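Local coordinates for protein Vlm2 (Streptomyces tsusimaensis, PDB 6ECB) that helps build the depsipeptide valinomycin as a non-ribosomal peptide synthetase, the piece described being its thioesterase domain, which probably acts in releasing the product, at residues 134-139 against 254-259; 105-110 against 118-123. All blocks are in the same frame, centred on the assembly; numbering follows the deposited sequence.

Contact 1: residues 134-139 against 254-259; sequences LIILDT and SAWENY
Ile136, on strand 134-137, and Trp256, in a short 3-10 segment ahead of strand 264-268, mark the closest approach of the two backbones, with their CA atoms 9.3 Å apart. The indole bridges that gap: its CG stands anti to the carbonyl carbon (chi1 -82°), and the ring runs out to meet the isoleucine side chain coming from the opposite direction. Ile136 covers one face of the ring. Its CG1 makes a CH-pi contact with the six-membered ring, 4.0 Å from the centroid and displaced toward the rim, while CD1 rests 3.8 Å from Trp256 CZ2. The branch methyl CG2, anti to the backbone N, lies near the pyrrole nitrogen, 3.7 Å from Trp256 NE1. Pinned from above in this way, the ring also makes a directional bond at its edge: Trp256 NE1 donates to the backbone carbonyl Thr139 O at 2.8 Å, with an N-H...O angle of 161°. The acceptor lies in the indole plane, and the N-H meets a lone pair in the carbonyl plane. A phenylalanine in place of Trp256 would probably still offer Ile136 an aromatic face but leave the Thr139 carbonyl without this donor. Val239 and Pro141 also touch the indole. Thr139 directly follows Asp138, whose OD2 binds His273 ND1 and whose OD1 binds His245 NE2 and Thr242 N, consistent with the acid of an alpha/beta-hydrolase Ser-His-Asp triad. The contact thus satisfies a buried carbonyl and fixes the indole's rotation within apolar packing, next to the probable acid of the triad, Asp138.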
ATOM      1  N   LEU A 134     -12.234   2.762   6.099  1.00 16.50           N
ATOM      2  CA  LEU A 134     -11.311   2.400   5.033  1.00 16.11           C
ATOM      3  C   LEU A 134     -10.672   3.664   4.485  1.00 14.75           C
ATOM      4  O   LEU A 134     -11.375   4.606   4.114  1.00 17.98           O
ATOM      5  CB  LEU A 134     -12.034   1.654   3.919  1.00 18.56           C
ATOM      6  CG  LEU A 134     -11.253   1.374   2.639  1.00 16.65           C
ATOM      7  CD1 LEU A 134     -10.192   0.316   2.909  1.00 16.97           C
ATOM      8  CD2 LEU A 134     -12.201   0.867   1.566  1.00 18.50           C
ATOM      9  N   ILE A 135      -9.335   3.679   4.441  1.00 15.19           N
ATOM     10  CA  ILE A 135      -8.562   4.787   3.904  1.00 16.00           C
ATOM     11  C   ILE A 135      -7.987   4.341   2.562  1.00 15.68           C
ATOM     12  O   ILE A 135      -7.129   3.445   2.505  1.00 16.63           O
ATOM     13  CB  ILE A 135      -7.453   5.209   4.874  1.00 17.85           C
ATOM     14  CG1 ILE A 135      -8.087   5.748   6.155  1.00 18.65           C
ATOM     15  CG2 ILE A 135      -6.463   6.193   4.211  1.00 17.63           C
ATOM     16  CD1 ILE A 135      -7.093   6.031   7.276  1.00 23.83           C
ATOM     17  N   ILE A 136      -8.434   4.982   1.484  1.00 16.33           N
ATOM     18  CA  ILE A 136      -7.934   4.721   0.137  1.00 16.43           C
ATOM     19  C   ILE A 136      -6.963   5.836  -0.235  1.00 16.55           C
ATOM     20  O   ILE A 136      -7.311   7.029  -0.221  1.00 18.20           O
ATOM     21  CB  ILE A 136      -9.075   4.627  -0.889  1.00 15.05           C
ATOM     22  CG1 ILE A 136      -9.970   3.412  -0.606  1.00 15.10           C
ATOM     23  CG2 ILE A 136      -8.494   4.616  -2.321  1.00 16.99           C
ATOM     24  CD1 ILE A 136      -9.277   2.072  -0.714  1.00 17.48           C
ATOM     25  N   LEU A 137      -5.743   5.450  -0.607  1.00 16.51           N
ATOM     26  CA  LEU A 137      -4.720   6.408  -1.011  1.00 15.66           C
ATOM     27  C   LEU A 137      -4.595   6.376  -2.536  1.00 16.65           C
ATOM     28  O   LEU A 137      -3.927   5.511  -3.113  1.00 18.31           O
ATOM     29  CB  LEU A 137      -3.397   6.096  -0.330  1.00 17.65           C
ATOM     30  CG  LEU A 137      -3.426   6.184   1.196  1.00 17.41           C
ATOM     31  CD1 LEU A 137      -2.044   5.794   1.728  1.00 19.06           C
ATOM     32  CD2 LEU A 137      -3.822   7.561   1.696  1.00 20.99           C
ATOM     33  N   ASP A 138      -5.309   7.299  -3.169  1.00 19.45           N
ATOM     34  CA  ASP A 138      -5.103   7.709  -4.554  1.00 21.46           C
ATOM     35  C   ASP A 138      -5.233   6.588  -5.588  1.00 20.38           C
ATOM     36  O   ASP A 138      -4.478   6.550  -6.567  1.00 23.81           O
ATOM     37  CB  ASP A 138      -3.732   8.400  -4.693  1.00 22.50           C
ATOM     38  CG  ASP A 138      -3.648   9.240  -5.932  1.00 28.32           C
ATOM     39  OD1 ASP A 138      -4.652   9.925  -6.240  1.00 22.90           O
ATOM     40  OD2 ASP A 138      -2.581   9.247  -6.574  1.00 28.12           O
ATOM     41  N   THR A 139      -6.223   5.695  -5.429  1.00 18.93           N
ATOM     42  CA  THR A 139      -6.575   4.797  -6.509  1.00 19.67           C
ATOM     43  C   THR A 139      -8.091   4.788  -6.641  1.00 18.13           C
ATOM     44  O   THR A 139      -8.786   4.722  -5.625  1.00 18.06           O
ATOM     45  CB  THR A 139      -6.086   3.330  -6.323  1.00 26.32           C
ATOM     46  OG1 THR A 139      -6.440   2.571  -7.484  1.00 27.62           O
ATOM     47  CG2 THR A 139      -6.705   2.659  -5.178  1.00 27.01           C
ATOM     48  N   SER A 254     -14.822   9.055  -8.226  1.00 19.31           N
ATOM     49  CA  SER A 254     -16.135   9.186  -7.597  1.00 19.61           C
ATOM     50  C   SER A 254     -16.845   7.845  -7.481  1.00 19.88           C
ATOM     51  O   SER A 254     -17.760   7.695  -6.646  1.00 19.33           O
ATOM     52  CB  SER A 254     -16.985  10.177  -8.385  1.00 20.93           C
ATOM     53  OG  SER A 254     -17.356   9.682  -9.675  1.00 21.53           O
ATOM     54  N   ALA A 255     -16.449   6.861  -8.290  1.00 18.99           N
ATOM     55  CA  ALA A 255     -17.076   5.547  -8.217  1.00 18.75           C
ATOM     56  C   ALA A 255     -16.855   4.853  -6.876  1.00 17.90           C
ATOM     57  O   ALA A 255     -17.522   3.851  -6.616  1.00 17.72           O
ATOM     58  CB  ALA A 255     -16.595   4.691  -9.392  1.00 19.97           C
ATOM     59  N   TRP A 256     -15.953   5.342  -6.004  1.00 17.40           N
ATOM     60  CA  TRP A 256     -15.903   4.755  -4.659  1.00 16.67           C
ATOM     61  C   TRP A 256     -17.262   4.816  -3.989  1.00 19.69           C
ATOM     62  O   TRP A 256     -17.581   3.939  -3.187  1.00 18.48           O
ATOM     63  CB  TRP A 256     -14.863   5.414  -3.739  1.00 20.07           C
ATOM     64  CG  TRP A 256     -13.509   4.847  -4.000  1.00 18.28           C
ATOM     65  CD1 TRP A 256     -12.438   5.499  -4.537  1.00 17.34           C
ATOM     66  CD2 TRP A 256     -13.086   3.504  -3.756  1.00 17.37           C
ATOM     67  NE1 TRP A 256     -11.366   4.633  -4.655  1.00 17.69           N
ATOM     68  CE2 TRP A 256     -11.737   3.403  -4.186  1.00 16.84           C
ATOM     69  CE3 TRP A 256     -13.709   2.370  -3.216  1.00 18.62           C
ATOM     70  CZ2 TRP A 256     -11.025   2.213  -4.119  1.00 18.06           C
ATOM     71  CZ3 TRP A 256     -12.999   1.191  -3.162  1.00 19.12           C
ATOM     72  CH2 TRP A 256     -11.673   1.124  -3.603  1.00 17.38           C
ATOM     73  N   GLU A 257     -18.081   5.805  -4.338  1.00 19.65           N
ATOM     74  CA  GLU A 257     -19.414   5.897  -3.750  1.00 18.40           C
ATOM     75  C   GLU A 257     -20.295   4.708  -4.125  1.00 20.51           C
ATOM     76  O   GLU A 257     -21.207   4.343  -3.359  1.00 22.29           O
ATOM     77  CB  GLU A 257     -20.053   7.228  -4.153  1.00 22.34           C
ATOM     78  CG  GLU A 257     -21.373   7.471  -3.463  1.00 29.57           C
ATOM     79  CD  GLU A 257     -21.765   8.948  -3.368  1.00 36.33           C
ATOM     80  OE1 GLU A 257     -21.021   9.827  -3.883  1.00 34.85           O
ATOM     81  OE2 GLU A 257     -22.837   9.217  -2.766  1.00 33.22           O
ATOM     82  N   ASN A 258     -20.028   4.058  -5.259  1.00 19.14           N
ATOM     83  CA  ASN A 258     -20.762   2.854  -5.630  1.00 18.98           C
ATOM     84  C   ASN A 258     -20.656   1.789  -4.549  1.00 20.02           C
ATOM     85  O   ASN A 258     -21.540   0.934  -4.430  1.00 18.95           O
ATOM     86  CB  ASN A 258     -20.209   2.210  -6.898  1.00 18.99           C
ATOM     87  CG  ASN A 258     -20.274   3.094  -8.114  1.00 21.29           C
ATOM     88  OD1 ASN A 258     -20.701   4.246  -8.065  1.00 21.64           O
ATOM     89  ND2 ASN A 258     -19.867   2.528  -9.250  1.00 23.03           N
ATOM     90  N   TYR A 259     -19.539   1.786  -3.828  1.00 19.11           N
ATOM     91  CA  TYR A 259     -19.136   0.696  -2.944  1.00 17.10           C
ATOM     92  C   TYR A 259     -19.203   1.106  -1.489  1.00 20.64           C
ATOM     93  O   TYR A 259     -18.636   0.434  -0.623  1.00 23.47           O
ATOM     94  CB  TYR A 259     -17.723   0.221  -3.335  1.00 19.73           C
ATOM     95  CG  TYR A 259     -17.694  -0.079  -4.816  1.00 17.85           C
ATOM     96  CD1 TYR A 259     -18.459  -1.114  -5.339  1.00 18.42           C
ATOM     97  CD2 TYR A 259     -16.948   0.694  -5.699  1.00 18.42           C
ATOM     98  CE1 TYR A 259     -18.487  -1.364  -6.725  1.00 20.81           C
ATOM     99  CE2 TYR A 259     -16.991   0.461  -7.059  1.00 19.76           C
ATOM    100  CZ  TYR A 259     -17.732  -0.560  -7.567  1.00 21.67           C
ATOM    101  OH  TYR A 259     -17.774  -0.772  -8.938  1.00 22.95           O
TER

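Contact 2: residues 105-110 against 118-123; sequences VYIGGH and FYLATM
Ile107 of strand 105-110 points at helix 112-126 and meets it through Leu120 and Ala121, its CA lying 6.7 Å from that of Ala121. The closer packing is with Leu120. Ile107 CG2 sits against both branches of the leucine, 4.1 Å from Leu120 CD1 and equally far from Leu120 CD2, and Ile107 CD1 reaches the second of these methyls as well. The two side chains cross at a slant; Leu120 gets there by carrying CG anti to its own backbone N (chi1 -166°), which swings the fork toward the strand. On the Ala121 side the fit is looser: Ile107 CG1 comes no nearer than 4.4 Å to Ala121 CB, and the short methyl is consistent with the close approach of the backbones here. These contacts are purely apolar and buried. Elsewhere on the helix, nearer to solvent, Tyr119 and Met123 remain partly exposed and turn to helix 86-97, where both touch Val90; Tyr119 OH bonds to Leu228 O. Thr122, buried, bonds within the helix: its OG1 donates to Tyr119 O at 2.8 Å, approaching from the same face of that carbonyl as Met123 N, so two donors grip one oxygen. Strand and helix form the first half of a beta-alpha-beta unit, and the strand runs through Gly109 into what is probably the nucleophile elbow of the alpha/beta-hydrolase fold. In the sheet, strand 105-110 pairs with strand 134-137; the Ile107 side chain also packs on Ala117 and Leu124, and Phe118 reaches Leu134 of that neighbouring strand.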
ATOM      1  N   VAL A 105      -9.576   1.147  14.651  1.00 19.13           N
ATOM      2  CA  VAL A 105      -8.490   0.788  13.736  1.00 17.91           C
ATOM      3  C   VAL A 105      -9.005   0.864  12.308  1.00 17.74           C
ATOM      4  O   VAL A 105      -9.954   0.159  11.946  1.00 17.63           O
ATOM      5  CB  VAL A 105      -7.945  -0.625  14.012  1.00 19.87           C
ATOM      6  CG1 VAL A 105      -6.780  -0.931  13.063  1.00 19.16           C
ATOM      7  CG2 VAL A 105      -7.514  -0.735  15.451  1.00 22.11           C
ATOM      8  N   TYR A 106      -8.368   1.700  11.496  1.00 15.57           N
ATOM      9  CA  TYR A 106      -8.646   1.773  10.076  1.00 16.11           C
ATOM     10  C   TYR A 106      -7.899   0.689   9.318  1.00 16.65           C
ATOM     11  O   TYR A 106      -6.822   0.239   9.729  1.00 16.39           O
ATOM     12  CB  TYR A 106      -8.182   3.097   9.499  1.00 16.15           C
ATOM     13  CG  TYR A 106      -8.895   4.320   9.981  1.00 17.65           C
ATOM     14  CD1 TYR A 106     -10.036   4.764   9.339  1.00 19.69           C
ATOM     15  CD2 TYR A 106      -8.408   5.049  11.061  1.00 19.35           C
ATOM     16  CE1 TYR A 106     -10.693   5.930   9.755  1.00 20.62           C
ATOM     17  CE2 TYR A 106      -9.048   6.227  11.495  1.00 20.07           C
ATOM     18  CZ  TYR A 106     -10.199   6.646  10.823  1.00 20.02           C
ATOM     19  OH  TYR A 106     -10.851   7.785  11.209  1.00 22.94           O
ATOM     20  N   ILE A 107      -8.439   0.340   8.155  1.00 15.32           N
ATOM     21  CA  ILE A 107      -7.699  -0.376   7.131  1.00 14.63           C
ATOM     22  C   ILE A 107      -7.377   0.624   6.035  1.00 16.37           C
ATOM     23  O   ILE A 107      -8.239   1.417   5.653  1.00 17.70           O
ATOM     24  CB  ILE A 107      -8.492  -1.565   6.549  1.00 14.99           C
ATOM     25  CG1 ILE A 107      -9.144  -2.439   7.633  1.00 16.98           C
ATOM     26  CG2 ILE A 107      -7.579  -2.395   5.678  1.00 16.22           C
ATOM     27  CD1 ILE A 107      -8.238  -3.002   8.700  1.00 18.07           C
ATOM     28  N   GLY A 108      -6.143   0.590   5.512  1.00 16.16           N
ATOM     29  CA  GLY A 108      -5.766   1.518   4.466  1.00 17.29           C
ATOM     30  C   GLY A 108      -4.928   0.862   3.388  1.00 15.88           C
ATOM     31  O   GLY A 108      -4.375  -0.225   3.572  1.00 16.89           O
ATOM     32  N   GLY A 109      -4.835   1.553   2.256  1.00 14.36           N
ATOM     33  CA  GLY A 109      -3.950   1.075   1.202  1.00 15.27           C
ATOM     34  C   GLY A 109      -3.776   2.020   0.041  1.00 15.14           C
ATOM     35  O   GLY A 109      -4.678   2.797  -0.287  1.00 16.56           O
ATOM     36  N   HIS A 110      -2.609   1.935  -0.595  1.00 16.26           N
ATOM     37  CA  HIS A 110      -2.261   2.692  -1.784  1.00 15.97           C
ATOM     38  C   HIS A 110      -2.173   1.737  -2.966  1.00 16.42           C
ATOM     39  O   HIS A 110      -1.694   0.615  -2.825  1.00 15.68           O
ATOM     40  CB  HIS A 110      -0.908   3.380  -1.565  1.00 15.56           C
ATOM     41  CG  HIS A 110      -0.415   4.206  -2.713  1.00 18.38           C
ATOM     42  ND1 HIS A 110       0.561   3.751  -3.577  1.00 20.61           N
ATOM     43  CD2 HIS A 110      -0.704   5.470  -3.105  1.00 19.12           C
ATOM     44  CE1 HIS A 110       0.842   4.692  -4.463  1.00 21.59           C
ATOM     45  NE2 HIS A 110       0.100   5.751  -4.193  1.00 19.71           N
ATOM     46  N   PHE A 118      -9.882  -2.773   0.658  1.00 16.72           N
ATOM     47  CA  PHE A 118     -11.344  -2.829   0.556  1.00 15.47           C
ATOM     48  C   PHE A 118     -11.850  -4.240   0.818  1.00 17.54           C
ATOM     49  O   PHE A 118     -12.753  -4.467   1.642  1.00 16.40           O
ATOM     50  CB  PHE A 118     -11.801  -2.346  -0.834  1.00 15.19           C
ATOM     51  CG  PHE A 118     -13.305  -2.413  -1.014  1.00 17.40           C
ATOM     52  CD1 PHE A 118     -13.928  -3.587  -1.409  1.00 20.04           C
ATOM     53  CD2 PHE A 118     -14.098  -1.307  -0.718  1.00 17.23           C
ATOM     54  CE1 PHE A 118     -15.321  -3.645  -1.525  1.00 21.24           C
ATOM     55  CE2 PHE A 118     -15.478  -1.368  -0.827  1.00 16.74           C
ATOM     56  CZ  PHE A 118     -16.087  -2.524  -1.217  1.00 17.14           C
ATOM     57  N   TYR A 119     -11.253  -5.224   0.143  1.00 16.16           N
ATOM     58  CA  TYR A 119     -11.722  -6.591   0.283  1.00 16.07           C
ATOM     59  C   TYR A 119     -11.378  -7.167   1.661  1.00 17.91           C
ATOM     60  O   TYR A 119     -12.170  -7.938   2.222  1.00 18.70           O
ATOM     61  CB  TYR A 119     -11.128  -7.451  -0.820  1.00 17.98           C
ATOM     62  CG  TYR A 119     -11.952  -7.485  -2.087  1.00 21.68           C
ATOM     63  CD1 TYR A 119     -11.786  -6.536  -3.077  1.00 18.17           C
ATOM     64  CD2 TYR A 119     -12.842  -8.516  -2.316  1.00 36.78           C
ATOM     65  CE1 TYR A 119     -12.521  -6.574  -4.232  1.00 18.58           C
ATOM     66  CE2 TYR A 119     -13.573  -8.571  -3.486  1.00 37.98           C
ATOM     67  CZ  TYR A 119     -13.415  -7.584  -4.430  1.00 27.06           C
ATOM     68  OH  TYR A 119     -14.147  -7.646  -5.611  1.00 32.94           O
ATOM     69  N   LEU A 120     -10.223  -6.778   2.209  1.00 16.60           N
ATOM     70  CA  LEU A 120      -9.836  -7.137   3.577  1.00 18.43           C
ATOM     71  C   LEU A 120     -10.890  -6.661   4.569  1.00 17.54           C
ATOM     72  O   LEU A 120     -11.370  -7.423   5.431  1.00 18.53           O
ATOM     73  CB  LEU A 120      -8.472  -6.475   3.877  1.00 21.35           C
ATOM     74  CG  LEU A 120      -7.617  -6.845   5.040  1.00 33.77           C
ATOM     75  CD1 LEU A 120      -6.275  -6.150   4.808  1.00 23.95           C
ATOM     76  CD2 LEU A 120      -8.309  -6.420   6.288  1.00 22.47           C
ATOM     77  N   ALA A 121     -11.277  -5.400   4.447  1.00 16.97           N
ATOM     78  CA  ALA A 121     -12.320  -4.861   5.314  1.00 18.35           C
ATOM     79  C   ALA A 121     -13.622  -5.639   5.172  1.00 18.61           C
ATOM     80  O   ALA A 121     -14.292  -5.917   6.178  1.00 17.99           O
ATOM     81  CB  ALA A 121     -12.528  -3.382   5.015  1.00 17.55           C
ATOM     82  N   THR A 122     -14.015  -6.001   3.941  1.00 18.04           N
ATOM     83  CA  THR A 122     -15.264  -6.739   3.806  1.00 16.65           C
ATOM     84  C   THR A 122     -15.153  -8.094   4.480  1.00 20.73           C
ATOM     85  O   THR A 122     -16.105  -8.552   5.128  1.00 20.95           O
ATOM     86  CB  THR A 122     -15.715  -6.920   2.342  1.00 29.32           C
ATOM     87  OG1 THR A 122     -14.923  -7.909   1.694  1.00 32.55           O
ATOM     88  CG2 THR A 122     -15.643  -5.648   1.572  1.00 19.79           C
ATOM     89  N   MET A 123     -13.981  -8.730   4.382  1.00 19.58           N
ATOM     90  CA  MET A 123     -13.789 -10.023   5.028  1.00 17.71           C
ATOM     91  C   MET A 123     -13.831  -9.905   6.554  1.00 18.77           C
ATOM     92  O   MET A 123     -14.406 -10.769   7.224  1.00 19.81           O
ATOM     93  CB  MET A 123     -12.463 -10.644   4.583  1.00 21.05           C
ATOM     94  CG  MET A 123     -12.252 -12.081   4.982  1.00 40.93           C
ATOM     95  SD  MET A 123     -10.888 -12.820   4.022  1.00 48.02           S
ATOM     96  CE  MET A 123     -11.531 -12.783   2.366  1.00 53.26           C
TER

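From the N terminus, contact 2 comes first: strand 105-110 turns through only seven residues before 118-123 packs back on it, a tight local closure. The chain then leaves helix 112-126, enters strand 134-137 and opens contact 1, which closes only after 114 residues, an excursion that is nearly half helix and returns through strand 237-241. The two are in series, neither nested nor crossing. They are nonetheless joined within the sheet, since strands 105-110 and 134-137 are parallel neighbours: Ile135 N lies 2.8 Å from Ile107 O and Leu137 N 2.9 Å from Gly109 O, both probable hydrogen bonds. Together they tie helix 112-126 and segment 254-259 to the central sheet.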